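Local coordinates for protein tryptophanyl-tRNA synthetase (Mycoplasma pneumoniae, PDB 2YY5) that probably catalyses the ATP-dependent attachment of tryptophan to its cognate tRNA, working as a homodimeric class I aminoacyl-tRNA synthetase, at residues V42-S47 with L82-L87. The protein carries 1 engineered substitution. Numbering follows the deposited sequence.
With WSA (5'-O-[(L-tryptophylamino)sulfonyl]adenosine), chain J.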
loop_
_atom_site.group_PDB
_atom_site.type_symbol
_atom_site.label_atom_id
_atom_site.label_comp_id
_atom_site.label_asym_id
_atom_site.label_seq_id
_atom_site.Cartn_x
_atom_site.Cartn_y
_atom_site.Cartn_z
ATOM N N VAL B 42 -2.573 14.579 9.973
ATOM C CA VAL B 42 -3.916 14.040 10.040
ATOM C C VAL B 42 -3.800 12.740 9.255
ATOM O O VAL B 42 -3.651 12.754 8.039
ATOM C CB VAL B 42 -4.910 14.994 9.349
ATOM C CG1 VAL B 42 -6.311 14.373 9.306
ATOM C CG2 VAL B 42 -4.923 16.323 10.082
ATOM N N ALA B 43 -3.858 11.618 9.958
ATOM C CA ALA B 43 -3.710 10.316 9.325
ATOM C C ALA B 43 -4.960 9.791 8.586
ATOM O O ALA B 43 -5.525 8.758 8.950
ATOM C CB ALA B 43 -3.243 9.312 10.373
ATOM N N ASP B 44 -5.361 10.491 7.528
ATOM C CA ASP B 44 -6.544 10.112 6.755
ATOM C C ASP B 44 -6.396 8.845 5.910
ATOM O O ASP B 44 -7.372 8.367 5.337
ATOM C CB ASP B 44 -6.990 11.271 5.861
ATOM C CG ASP B 44 -5.895 11.746 4.916
ATOM O OD1 ASP B 44 -6.246 12.384 3.903
ATOM O OD2 ASP B 44 -4.694 11.499 5.185
ATOM N N LEU B 45 -5.185 8.308 5.820
ATOM C CA LEU B 45 -4.960 7.077 5.067
ATOM C C LEU B 45 -5.287 5.899 5.985
ATOM O O LEU B 45 -5.524 4.784 5.526
ATOM C CB LEU B 45 -3.507 6.999 4.575
ATOM C CG LEU B 45 -3.127 8.057 3.527
ATOM C CD1 LEU B 45 -1.676 7.895 3.148
ATOM C CD2 LEU B 45 -4.009 7.927 2.291
ATOM N N HIS B 46 -5.311 6.170 7.289
ATOM C CA HIS B 46 -5.631 5.168 8.301
ATOM C C HIS B 46 -7.134 5.134 8.518
ATOM O O HIS B 46 -7.695 4.112 8.903
ATOM C CB HIS B 46 -4.916 5.497 9.616
ATOM C CG HIS B 46 -3.455 5.173 9.594
ATOM N ND1 HIS B 46 -2.976 3.899 9.805
ATOM C CD2 HIS B 46 -2.376 5.938 9.309
ATOM C CE1 HIS B 46 -1.666 3.893 9.646
ATOM N NE2 HIS B 46 -1.275 5.116 9.345
ATOM N N SER B 47 -7.783 6.260 8.248
ATOM C CA SER B 47 -9.227 6.376 8.417
ATOM C C SER B 47 -10.007 5.583 7.374
ATOM O O SER B 47 -11.029 4.968 7.690
ATOM C CB SER B 47 -9.640 7.847 8.359
ATOM O OG SER B 47 -9.032 8.559 9.409
ATOM N N LEU B 82 -1.450 16.893 6.011
ATOM C CA LEU B 82 -2.453 15.859 5.773
ATOM C C LEU B 82 -1.760 14.702 5.072
ATOM O O LEU B 82 -1.295 14.846 3.942
ATOM C CB LEU B 82 -3.589 16.385 4.892
ATOM C CG LEU B 82 -4.689 15.350 4.633
ATOM C CD1 LEU B 82 -5.443 15.134 5.929
ATOM C CD2 LEU B 82 -5.647 15.810 3.538
ATOM N N GLN B 83 -1.695 13.563 5.757
ATOM C CA GLN B 83 -1.046 12.358 5.246
ATOM C C GLN B 83 -1.263 12.087 3.752
ATOM O O GLN B 83 -0.313 11.839 3.013
ATOM C CB GLN B 83 -1.504 11.148 6.076
ATOM C CG GLN B 83 -0.867 9.819 5.689
ATOM C CD GLN B 83 -1.351 8.678 6.561
ATOM O OE1 GLN B 83 -2.462 8.714 7.081
ATOM N NE2 GLN B 83 -0.526 7.649 6.711
ATOM N N SER B 84 -2.509 12.142 3.304
ATOM C CA SER B 84 -2.809 11.883 1.904
ATOM C C SER B 84 -2.206 12.896 0.926
ATOM O O SER B 84 -2.162 12.630 -0.278
ATOM C CB SER B 84 -4.334 11.812 1.697
ATOM O OG SER B 84 -4.961 13.075 1.885
ATOM N N ASP B 85 -1.762 14.057 1.417
ATOM C CA ASP B 85 -1.172 15.066 0.529
ATOM C C ASP B 85 0.208 14.641 0.052
ATOM O O ASP B 85 0.756 15.230 -0.882
ATOM C CB ASP B 85 -1.058 16.425 1.227
ATOM C CG ASP B 85 -2.310 17.275 1.076
ATOM O OD1 ASP B 85 -2.480 18.220 1.874
ATOM O OD2 ASP B 85 -3.117 17.015 0.159
ATOM N N LEU B 86 0.770 13.627 0.706
ATOM C CA LEU B 86 2.083 13.116 0.343
ATOM C C LEU B 86 2.096 11.673 -0.175
ATOM O O LEU B 86 1.993 10.722 0.594
ATOM C CB LEU B 86 3.042 13.216 1.536
ATOM C CG LEU B 86 3.545 14.601 1.935
ATOM C CD1 LEU B 86 2.383 15.438 2.452
ATOM C CD2 LEU B 86 4.630 14.464 3.003
ATOM N N LEU B 87 2.241 11.507 -1.480
ATOM C CA LEU B 87 2.320 10.169 -2.045
ATOM C C LEU B 87 3.470 9.384 -1.400
ATOM O O LEU B 87 3.487 8.146 -1.447
ATOM C CB LEU B 87 2.538 10.252 -3.560
ATOM C CG LEU B 87 1.299 10.363 -4.459
ATOM C CD1 LEU B 87 0.113 10.894 -3.685
ATOM C CD2 LEU B 87 1.628 11.244 -5.633
HETATM C CD2 WSA J . 0.162 7.411 14.074
HETATM C CE3 WSA J . 0.516 7.923 15.316
HETATM C CZ3 WSA J . 1.852 8.182 15.595
HETATM C CH2 WSA J . 2.827 7.927 14.634
HETATM C CZ2 WSA J . 2.469 7.413 13.393
HETATM C CE2 WSA J . 1.132 7.155 13.115
HETATM N N11 WSA J . 0.511 6.695 12.032
HETATM C CD1 WSA J . -0.798 6.651 12.257
HETATM C CG WSA J . -1.057 7.080 13.491
HETATM C CB WSA J . -2.438 7.200 14.131
HETATM C CA WSA J . -2.570 6.295 15.358
HETATM N NH3 WSA J . -2.318 4.895 14.995
HETATM C C WSA J . -3.987 6.433 15.922
HETATM O O WSA J . -4.927 5.865 15.375
HETATM N NS WSA J . -4.139 7.187 17.005
HETATM S S WSA J . -5.691 7.666 17.148
HETATM O O1S WSA J . -6.096 8.465 15.945
HETATM O O2S WSA J . -6.593 6.471 17.251
HETATM O "O5'" WSA J . -5.753 8.466 18.334
HETATM C "C5'" WSA J . -4.840 9.561 18.464
HETATM C "C4'" WSA J . -3.944 9.496 19.705
HETATM O "O4'" WSA J . -4.758 9.408 20.889
HETATM C "C3'" WSA J . -3.005 8.288 19.731
HETATM O "O3'" WSA J . -1.738 8.675 20.272
HETATM C "C2'" WSA J . -3.720 7.355 20.707
HETATM O "O2'" WSA J . -2.768 6.481 21.322
HETATM C "C1'" WSA J . -4.179 8.396 21.726
HETATM N N9 WSA J . -5.225 7.819 22.605
HETATM C C8 WSA J . -6.331 7.215 22.178
HETATM N N7 WSA J . -7.084 6.868 23.219
HETATM C C5 WSA J . -6.448 7.256 24.323
HETATM C C4 WSA J . -5.258 7.854 23.930
HETATM N N3 WSA J . -4.427 8.333 24.870
HETATM C C2 WSA J . -4.734 8.241 26.153
HETATM N N1 WSA J . -5.860 7.681 26.557
HETATM C C6 WSA J . -6.738 7.181 25.675
HETATM N N6 WSA J . -7.879 6.630 26.086
#
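Val42 and Leu82 form the last parallel bridge between strands 37-42 and 78-82 of the class I Rossmann fold, with CB of Val42 3.5 Å from CD1 of Leu82. Beyond this pair the two chains leave the sheet and lock together at the carboxyl ends of the strands, where the fold places its active site. Val42 O takes two N-H groups from opposite faces of its carbonyl plane: Asp44 N at 2.9 Å, closing an inverse gamma turn centred on Ala43, and Gln83 N at 3.1 Å.

In the tight part each chain sends a side chain to a backbone N-H of the other. The Asp44 carboxylate grips Ser84, in the 3-10 segment 83-85, with both oxygens: OD2 accepts Ser84 N at 3.0 Å through the syn lone pair, while OD1 takes the Ser84 hydroxyl. Going the other way, Gln83 holds CG anti to its backbone N (chi1 -178°) with the chain extended beyond, so that OE1 receives Leu45 N at 3.0 Å. That N-H arrives from above the amide plane, 48° out of it. Leu45 lies obliquely across the glutamine stem, its CD1 against Gln83 CG.

Contact fades at both far ends: Ser47, Asp85 and Leu87 are partly exposed and do not touch across the pair of segments. At the dimer interface, Ser84 OG and Asp85 OD2 bond to Gly343 N and Ser344 N of the second subunit.

On the ligand side, Asp142, a predicted tryptophan-binding residue, bonds His46 NE2 through OD2 and, weakly, Gln83 NE2 through OD1. The bound tryptophanyl-adenylate analogue WSA sets its indole CD1 over one face of the His46 imidazole, offset toward the rim, 3.3 Å from His46 NE2.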